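Local structure of plasma serine protease inhibitor (Homo sapiens, 3DY0) at residues 209-212 with 213-216; 236-239 with 240-243. The protein inhibits serine proteases in blood plasma and other body fluids with the help of heparin, trapping them in a stable covalent complex when its reactive-centre loop is cut. One frame throughout, in Å; residues are numbered along the deposited sequence.

Contact 1. Residues 209-212 with 213-216; sequences LLDR and NLSC. With NO3 (nitrate ion), chain D.
Two backbone N-H groups close on one carboxylate oxygen, Asp211 OD2. Leu214 N reaches it over 3.0 Å in a nearly straight bond (171°), coming from above the carboxylate plane, while Asn213 N, at 2.9 Å, makes a weak, bent one. With CG anti to the backbone N (chi1 -177°), the Asp211 carboxylate leans forward, over the amides that follow it, where those of Asn213 and Leu214 both point at OD2; a short acidic side chain suits this place. The pattern is consistent with an Asx turn, though the bond from Asn213 N is weak. The other oxygen, OD1, takes a hydrogen bond from Trp254 NE1 and has a long, weak ion pair with Lys253, which would spread the charge of this buried group. The Leu214 side chain crosses that of Asp211, CD1 lying 3.8 Å from Asp211 OD1. The backbone of Asp211 is gripped as well. Its N gives a 2.8 Å bond to Cys216 O, and its O accepts from Cys216 N at 3.0 Å and, weakly, from Ser215 N. Two successive residues thus face one residue of the partner strand, a G1 beta bulge that closes the hairpin between strands 194-211 and 216-222. Ser215 occupies the bulge with positive phi (71°), which glycine adopts most readily, and its OG is held by Ser235 OG. On the face of the sheet shared by Asp211 and Cys216, SG lies 3.8 Å from Asp211 CB, a compact sulfur beside a buried methylene, and Cys216 also meets Trp254. Within the turn, Arg212 N donates to O3 of a nitrate ion, probably from the crystallisation liquor, and Leu210 CD2 lies over the rim of one face of the Arg212 guanidinium. Asn213, an N-glycosylation site, projects beside a bound heparin sugar.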
loop_
_atom_site.group_PDB
_atom_site.type_symbol
_atom_site.label_atom_id
_atom_site.label_comp_id
_atom_site.label_asym_id
_atom_site.label_seq_id
_atom_site.Cartn_x
_atom_site.Cartn_y
_atom_site.Cartn_z
ATOM N N LEU A 209 -23.791 -4.253 1.508
ATOM C CA LEU A 209 -24.385 -3.279 0.607
ATOM C C LEU A 209 -24.372 -3.804 -0.817
ATOM O O LEU A 209 -23.377 -4.372 -1.275
ATOM C CB LEU A 209 -23.627 -1.947 0.647
ATOM C CG LEU A 209 -24.148 -0.871 -0.313
ATOM C CD1 LEU A 209 -25.545 -0.450 0.109
ATOM C CD2 LEU A 209 -23.215 0.329 -0.315
ATOM N N LEU A 210 -25.495 -3.632 -1.503
ATOM C CA LEU A 210 -25.609 -4.016 -2.897
ATOM C C LEU A 210 -25.497 -2.674 -3.614
ATOM O O LEU A 210 -26.395 -1.835 -3.519
ATOM C CB LEU A 210 -26.969 -4.658 -3.184
ATOM C CG LEU A 210 -27.275 -4.989 -4.649
ATOM C CD1 LEU A 210 -26.264 -5.992 -5.184
ATOM C CD2 LEU A 210 -28.685 -5.549 -4.755
ATOM N N ASP A 211 -24.374 -2.461 -4.288
ATOM C CA ASP A 211 -24.139 -1.219 -5.012
ATOM C C ASP A 211 -24.641 -1.403 -6.441
ATOM O O ASP A 211 -23.988 -2.034 -7.269
ATOM C CB ASP A 211 -22.639 -0.887 -4.983
ATOM C CG ASP A 211 -22.311 0.435 -5.655
ATOM O OD1 ASP A 211 -21.240 0.997 -5.352
ATOM O OD2 ASP A 211 -23.110 0.906 -6.489
ATOM N N ARG A 212 -25.822 -0.858 -6.717
ATOM C CA ARG A 212 -26.425 -0.985 -8.037
ATOM C C ARG A 212 -25.828 -0.030 -9.063
ATOM O O ARG A 212 -26.001 -0.218 -10.267
ATOM C CB ARG A 212 -27.938 -0.769 -7.945
ATOM C CG ARG A 212 -28.668 -1.851 -7.166
ATOM C CD ARG A 212 -30.145 -1.522 -6.996
ATOM N NE ARG A 212 -30.853 -2.543 -6.225
ATOM C CZ ARG A 212 -31.055 -3.792 -6.638
ATOM N NH1 ARG A 212 -30.604 -4.188 -7.821
ATOM N NH2 ARG A 212 -31.710 -4.648 -5.863
ATOM N N ASN A 213 -25.128 0.995 -8.588
ATOM C CA ASN A 213 -24.507 1.967 -9.481
ATOM C C ASN A 213 -23.279 1.363 -10.155
ATOM O O ASN A 213 -23.131 1.426 -11.376
ATOM C CB ASN A 213 -24.114 3.223 -8.699
ATOM C CG ASN A 213 -23.344 4.216 -9.544
ATOM O OD1 ASN A 213 -23.792 4.615 -10.619
ATOM N ND2 ASN A 213 -22.177 4.626 -9.058
ATOM N N LEU A 214 -22.396 0.769 -9.357
ATOM C CA LEU A 214 -21.193 0.155 -9.900
ATOM C C LEU A 214 -21.422 -1.318 -10.207
ATOM O O LEU A 214 -20.658 -1.931 -10.953
ATOM C CB LEU A 214 -20.029 0.311 -8.920
ATOM C CG LEU A 214 -19.553 1.753 -8.731
ATOM C CD1 LEU A 214 -18.362 1.780 -7.785
ATOM C CD2 LEU A 214 -19.185 2.351 -10.087
ATOM N N SER A 215 -22.486 -1.869 -9.632
ATOM C CA SER A 215 -22.865 -3.264 -9.817
ATOM C C SER A 215 -21.909 -4.213 -9.105
ATOM O O SER A 215 -21.158 -4.965 -9.729
ATOM C CB SER A 215 -22.939 -3.612 -11.308
ATOM O OG SER A 215 -23.753 -4.755 -11.507
ATOM N N CYS A 216 -21.961 -4.175 -7.781
ATOM C CA CYS A 216 -21.112 -5.029 -6.962
ATOM C C CYS A 216 -21.704 -5.174 -5.573
ATOM O O CYS A 216 -22.526 -4.361 -5.145
ATOM C CB CYS A 216 -19.700 -4.435 -6.858
ATOM S SG CYS A 216 -19.594 -2.786 -6.101
HETATM N N NO3 D . -26.710 1.790 -4.590
HETATM O O1 NO3 D . -26.252 2.479 -5.484
HETATM O O2 NO3 D . -26.333 1.950 -3.442
HETATM O O3 NO3 D . -27.547 0.940 -4.842
#

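Contact 2. Residues 236-239 with 240-243; sequences EGKM and QQVE
Two backbone hydrogen bonds tie Lys238 to Val242 and Met239 to Glu243. Val242 N donates to Lys238 O at 2.9 Å, and Glu243 N to Met239 O at 2.8 Å with an angle of 167°; these are i to i+4 bonds of a first helical turn. A water adds to them by donating to Gly237 O and accepting from Gln241 N, 3.0 Å away, thereby serving an amide at the open end of the helix. Gly237, with a positive phi, suits the bend before it.

Among the polar side chains, Lys238 and Gln241 run side by side in the same direction, and Lys238 NZ donates a hydrogen bond to Gln241 OE1, long at 3.3 Å, from above the carbonyl plane. The bend at Lys238 chi2 (-65°) brings its long aliphatic part along the amide, whose NE2 has a partner in contact 1. The buried Glu243 carboxylate bonds through OE2 to Tyr17 OH and salt-bridges a basic side chain of the bound peptide.

In the packing, the flexible Met239 thioether crosses Glu243, SD lying 3.8 Å from Glu243 CG. Branched Val242 sets a methyl, CG2, against a carbonyl oxygen, 3.4 Å from Lys238 O, and packs on Pro234.

Lys238 holds the N-cap position, but its ammonium, a donor, cannot accept from the helix amides; this is a water-assisted helix N-terminus, entered from the loop after strand 228-234.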
loop_
_atom_site.group_PDB
_atom_site.type_symbol
_atom_site.label_atom_id
_atom_site.label_comp_id
_atom_site.label_asym_id
_atom_site.label_seq_id
_atom_site.Cartn_x
_atom_site.Cartn_y
_atom_site.Cartn_z
ATOM N N GLU A 236 -21.221 -10.367 -12.505
ATOM C CA GLU A 236 -20.586 -11.030 -13.638
ATOM C C GLU A 236 -20.235 -10.000 -14.714
ATOM O O GLU A 236 -21.080 -9.195 -15.112
ATOM C CB GLU A 236 -21.531 -12.085 -14.222
ATOM C CG GLU A 236 -20.890 -13.015 -15.243
ATOM C CD GLU A 236 -19.932 -14.012 -14.612
ATOM O OE1 GLU A 236 -20.374 -14.798 -13.745
ATOM O OE2 GLU A 236 -18.740 -14.017 -14.985
ATOM N N GLY A 237 -18.977 -10.020 -15.150
ATOM C CA GLY A 237 -18.510 -9.115 -16.192
ATOM C C GLY A 237 -18.363 -7.645 -15.844
ATOM O O GLY A 237 -18.132 -6.822 -16.730
ATOM N N LYS A 238 -18.454 -7.300 -14.564
ATOM C CA LYS A 238 -18.368 -5.899 -14.177
ATOM C C LYS A 238 -17.136 -5.457 -13.394
ATOM O O LYS A 238 -17.137 -4.365 -12.832
ATOM C CB LYS A 238 -19.624 -5.504 -13.396
ATOM C CG LYS A 238 -20.922 -5.609 -14.197
ATOM C CD LYS A 238 -20.941 -4.627 -15.357
ATOM C CE LYS A 238 -22.277 -4.653 -16.086
ATOM N NZ LYS A 238 -22.342 -3.598 -17.139
ATOM N N MET A 239 -16.088 -6.273 -13.361
ATOM C CA MET A 239 -14.881 -5.877 -12.632
ATOM C C MET A 239 -14.281 -4.582 -13.181
ATOM O O MET A 239 -13.898 -3.706 -12.415
ATOM C CB MET A 239 -13.825 -6.988 -12.668
ATOM C CG MET A 239 -12.472 -6.587 -12.058
ATOM S SD MET A 239 -12.553 -6.064 -10.312
ATOM C CE MET A 239 -12.478 -7.664 -9.476
ATOM N N GLN A 240 -14.199 -4.455 -14.504
ATOM C CA GLN A 240 -13.633 -3.250 -15.105
ATOM C C GLN A 240 -14.461 -2.030 -14.715
ATOM O O GLN A 240 -13.922 -0.965 -14.398
ATOM C CB GLN A 240 -13.596 -3.386 -16.632
ATOM C CG GLN A 240 -12.885 -2.238 -17.334
ATOM C CD GLN A 240 -11.425 -2.125 -16.935
ATOM O OE1 GLN A 240 -10.650 -3.068 -17.101
ATOM N NE2 GLN A 240 -11.042 -0.968 -16.406
ATOM N N GLN A 241 -15.780 -2.197 -14.734
ATOM C CA GLN A 241 -16.696 -1.127 -14.376
ATOM C C GLN A 241 -16.478 -0.697 -12.929
ATOM O O GLN A 241 -16.479 0.493 -12.618
ATOM C CB GLN A 241 -18.139 -1.597 -14.574
ATOM C CG GLN A 241 -19.190 -0.576 -14.177
ATOM C CD GLN A 241 -20.566 -0.953 -14.680
ATOM O OE1 GLN A 241 -20.815 -0.966 -15.889
ATOM N NE2 GLN A 241 -21.467 -1.272 -13.762
ATOM N N VAL A 242 -16.294 -1.670 -12.042
ATOM C CA VAL A 242 -16.062 -1.359 -10.639
ATOM C C VAL A 242 -14.720 -0.649 -10.488
ATOM O O VAL A 242 -14.621 0.363 -9.796
ATOM C CB VAL A 242 -16.097 -2.642 -9.771
ATOM C CG1 VAL A 242 -15.572 -2.357 -8.367
ATOM C CG2 VAL A 242 -17.531 -3.159 -9.688
ATOM N N GLU A 243 -13.690 -1.165 -11.151
ATOM C CA GLU A 243 -12.365 -0.548 -11.077
ATOM C C GLU A 243 -12.409 0.901 -11.564
ATOM O O GLU A 243 -11.791 1.782 -10.965
ATOM C CB GLU A 243 -11.358 -1.355 -11.903
ATOM C CG GLU A 243 -11.085 -2.743 -11.340
ATOM C CD GLU A 243 -10.158 -3.559 -12.216
ATOM O OE1 GLU A 243 -10.459 -3.697 -13.419
ATOM O OE2 GLU A 243 -9.137 -4.066 -11.707
HETATM O O HOH W 1 -17.019 -4.160 -16.683
#

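Along the chain the two contacts follow in series, neither nested nor crossed. Contact 1 closes the tight hairpin turn where strand 194-211 gives way to strand 216-222; the chain then runs back through strand 228-234 before contact 2 carries it into helix 239-245. Their centres lie 11 Å apart, and they meet directly: Gln241 NE2 probably donates to Leu214 O at 3.0 Å, and Val242 CG2 packs against Cys216 CB at 3.8 Å. The start of the helix therefore lies against the hairpin turn, while helix 248-257 packs on the hairpin through Trp254 and Thr250.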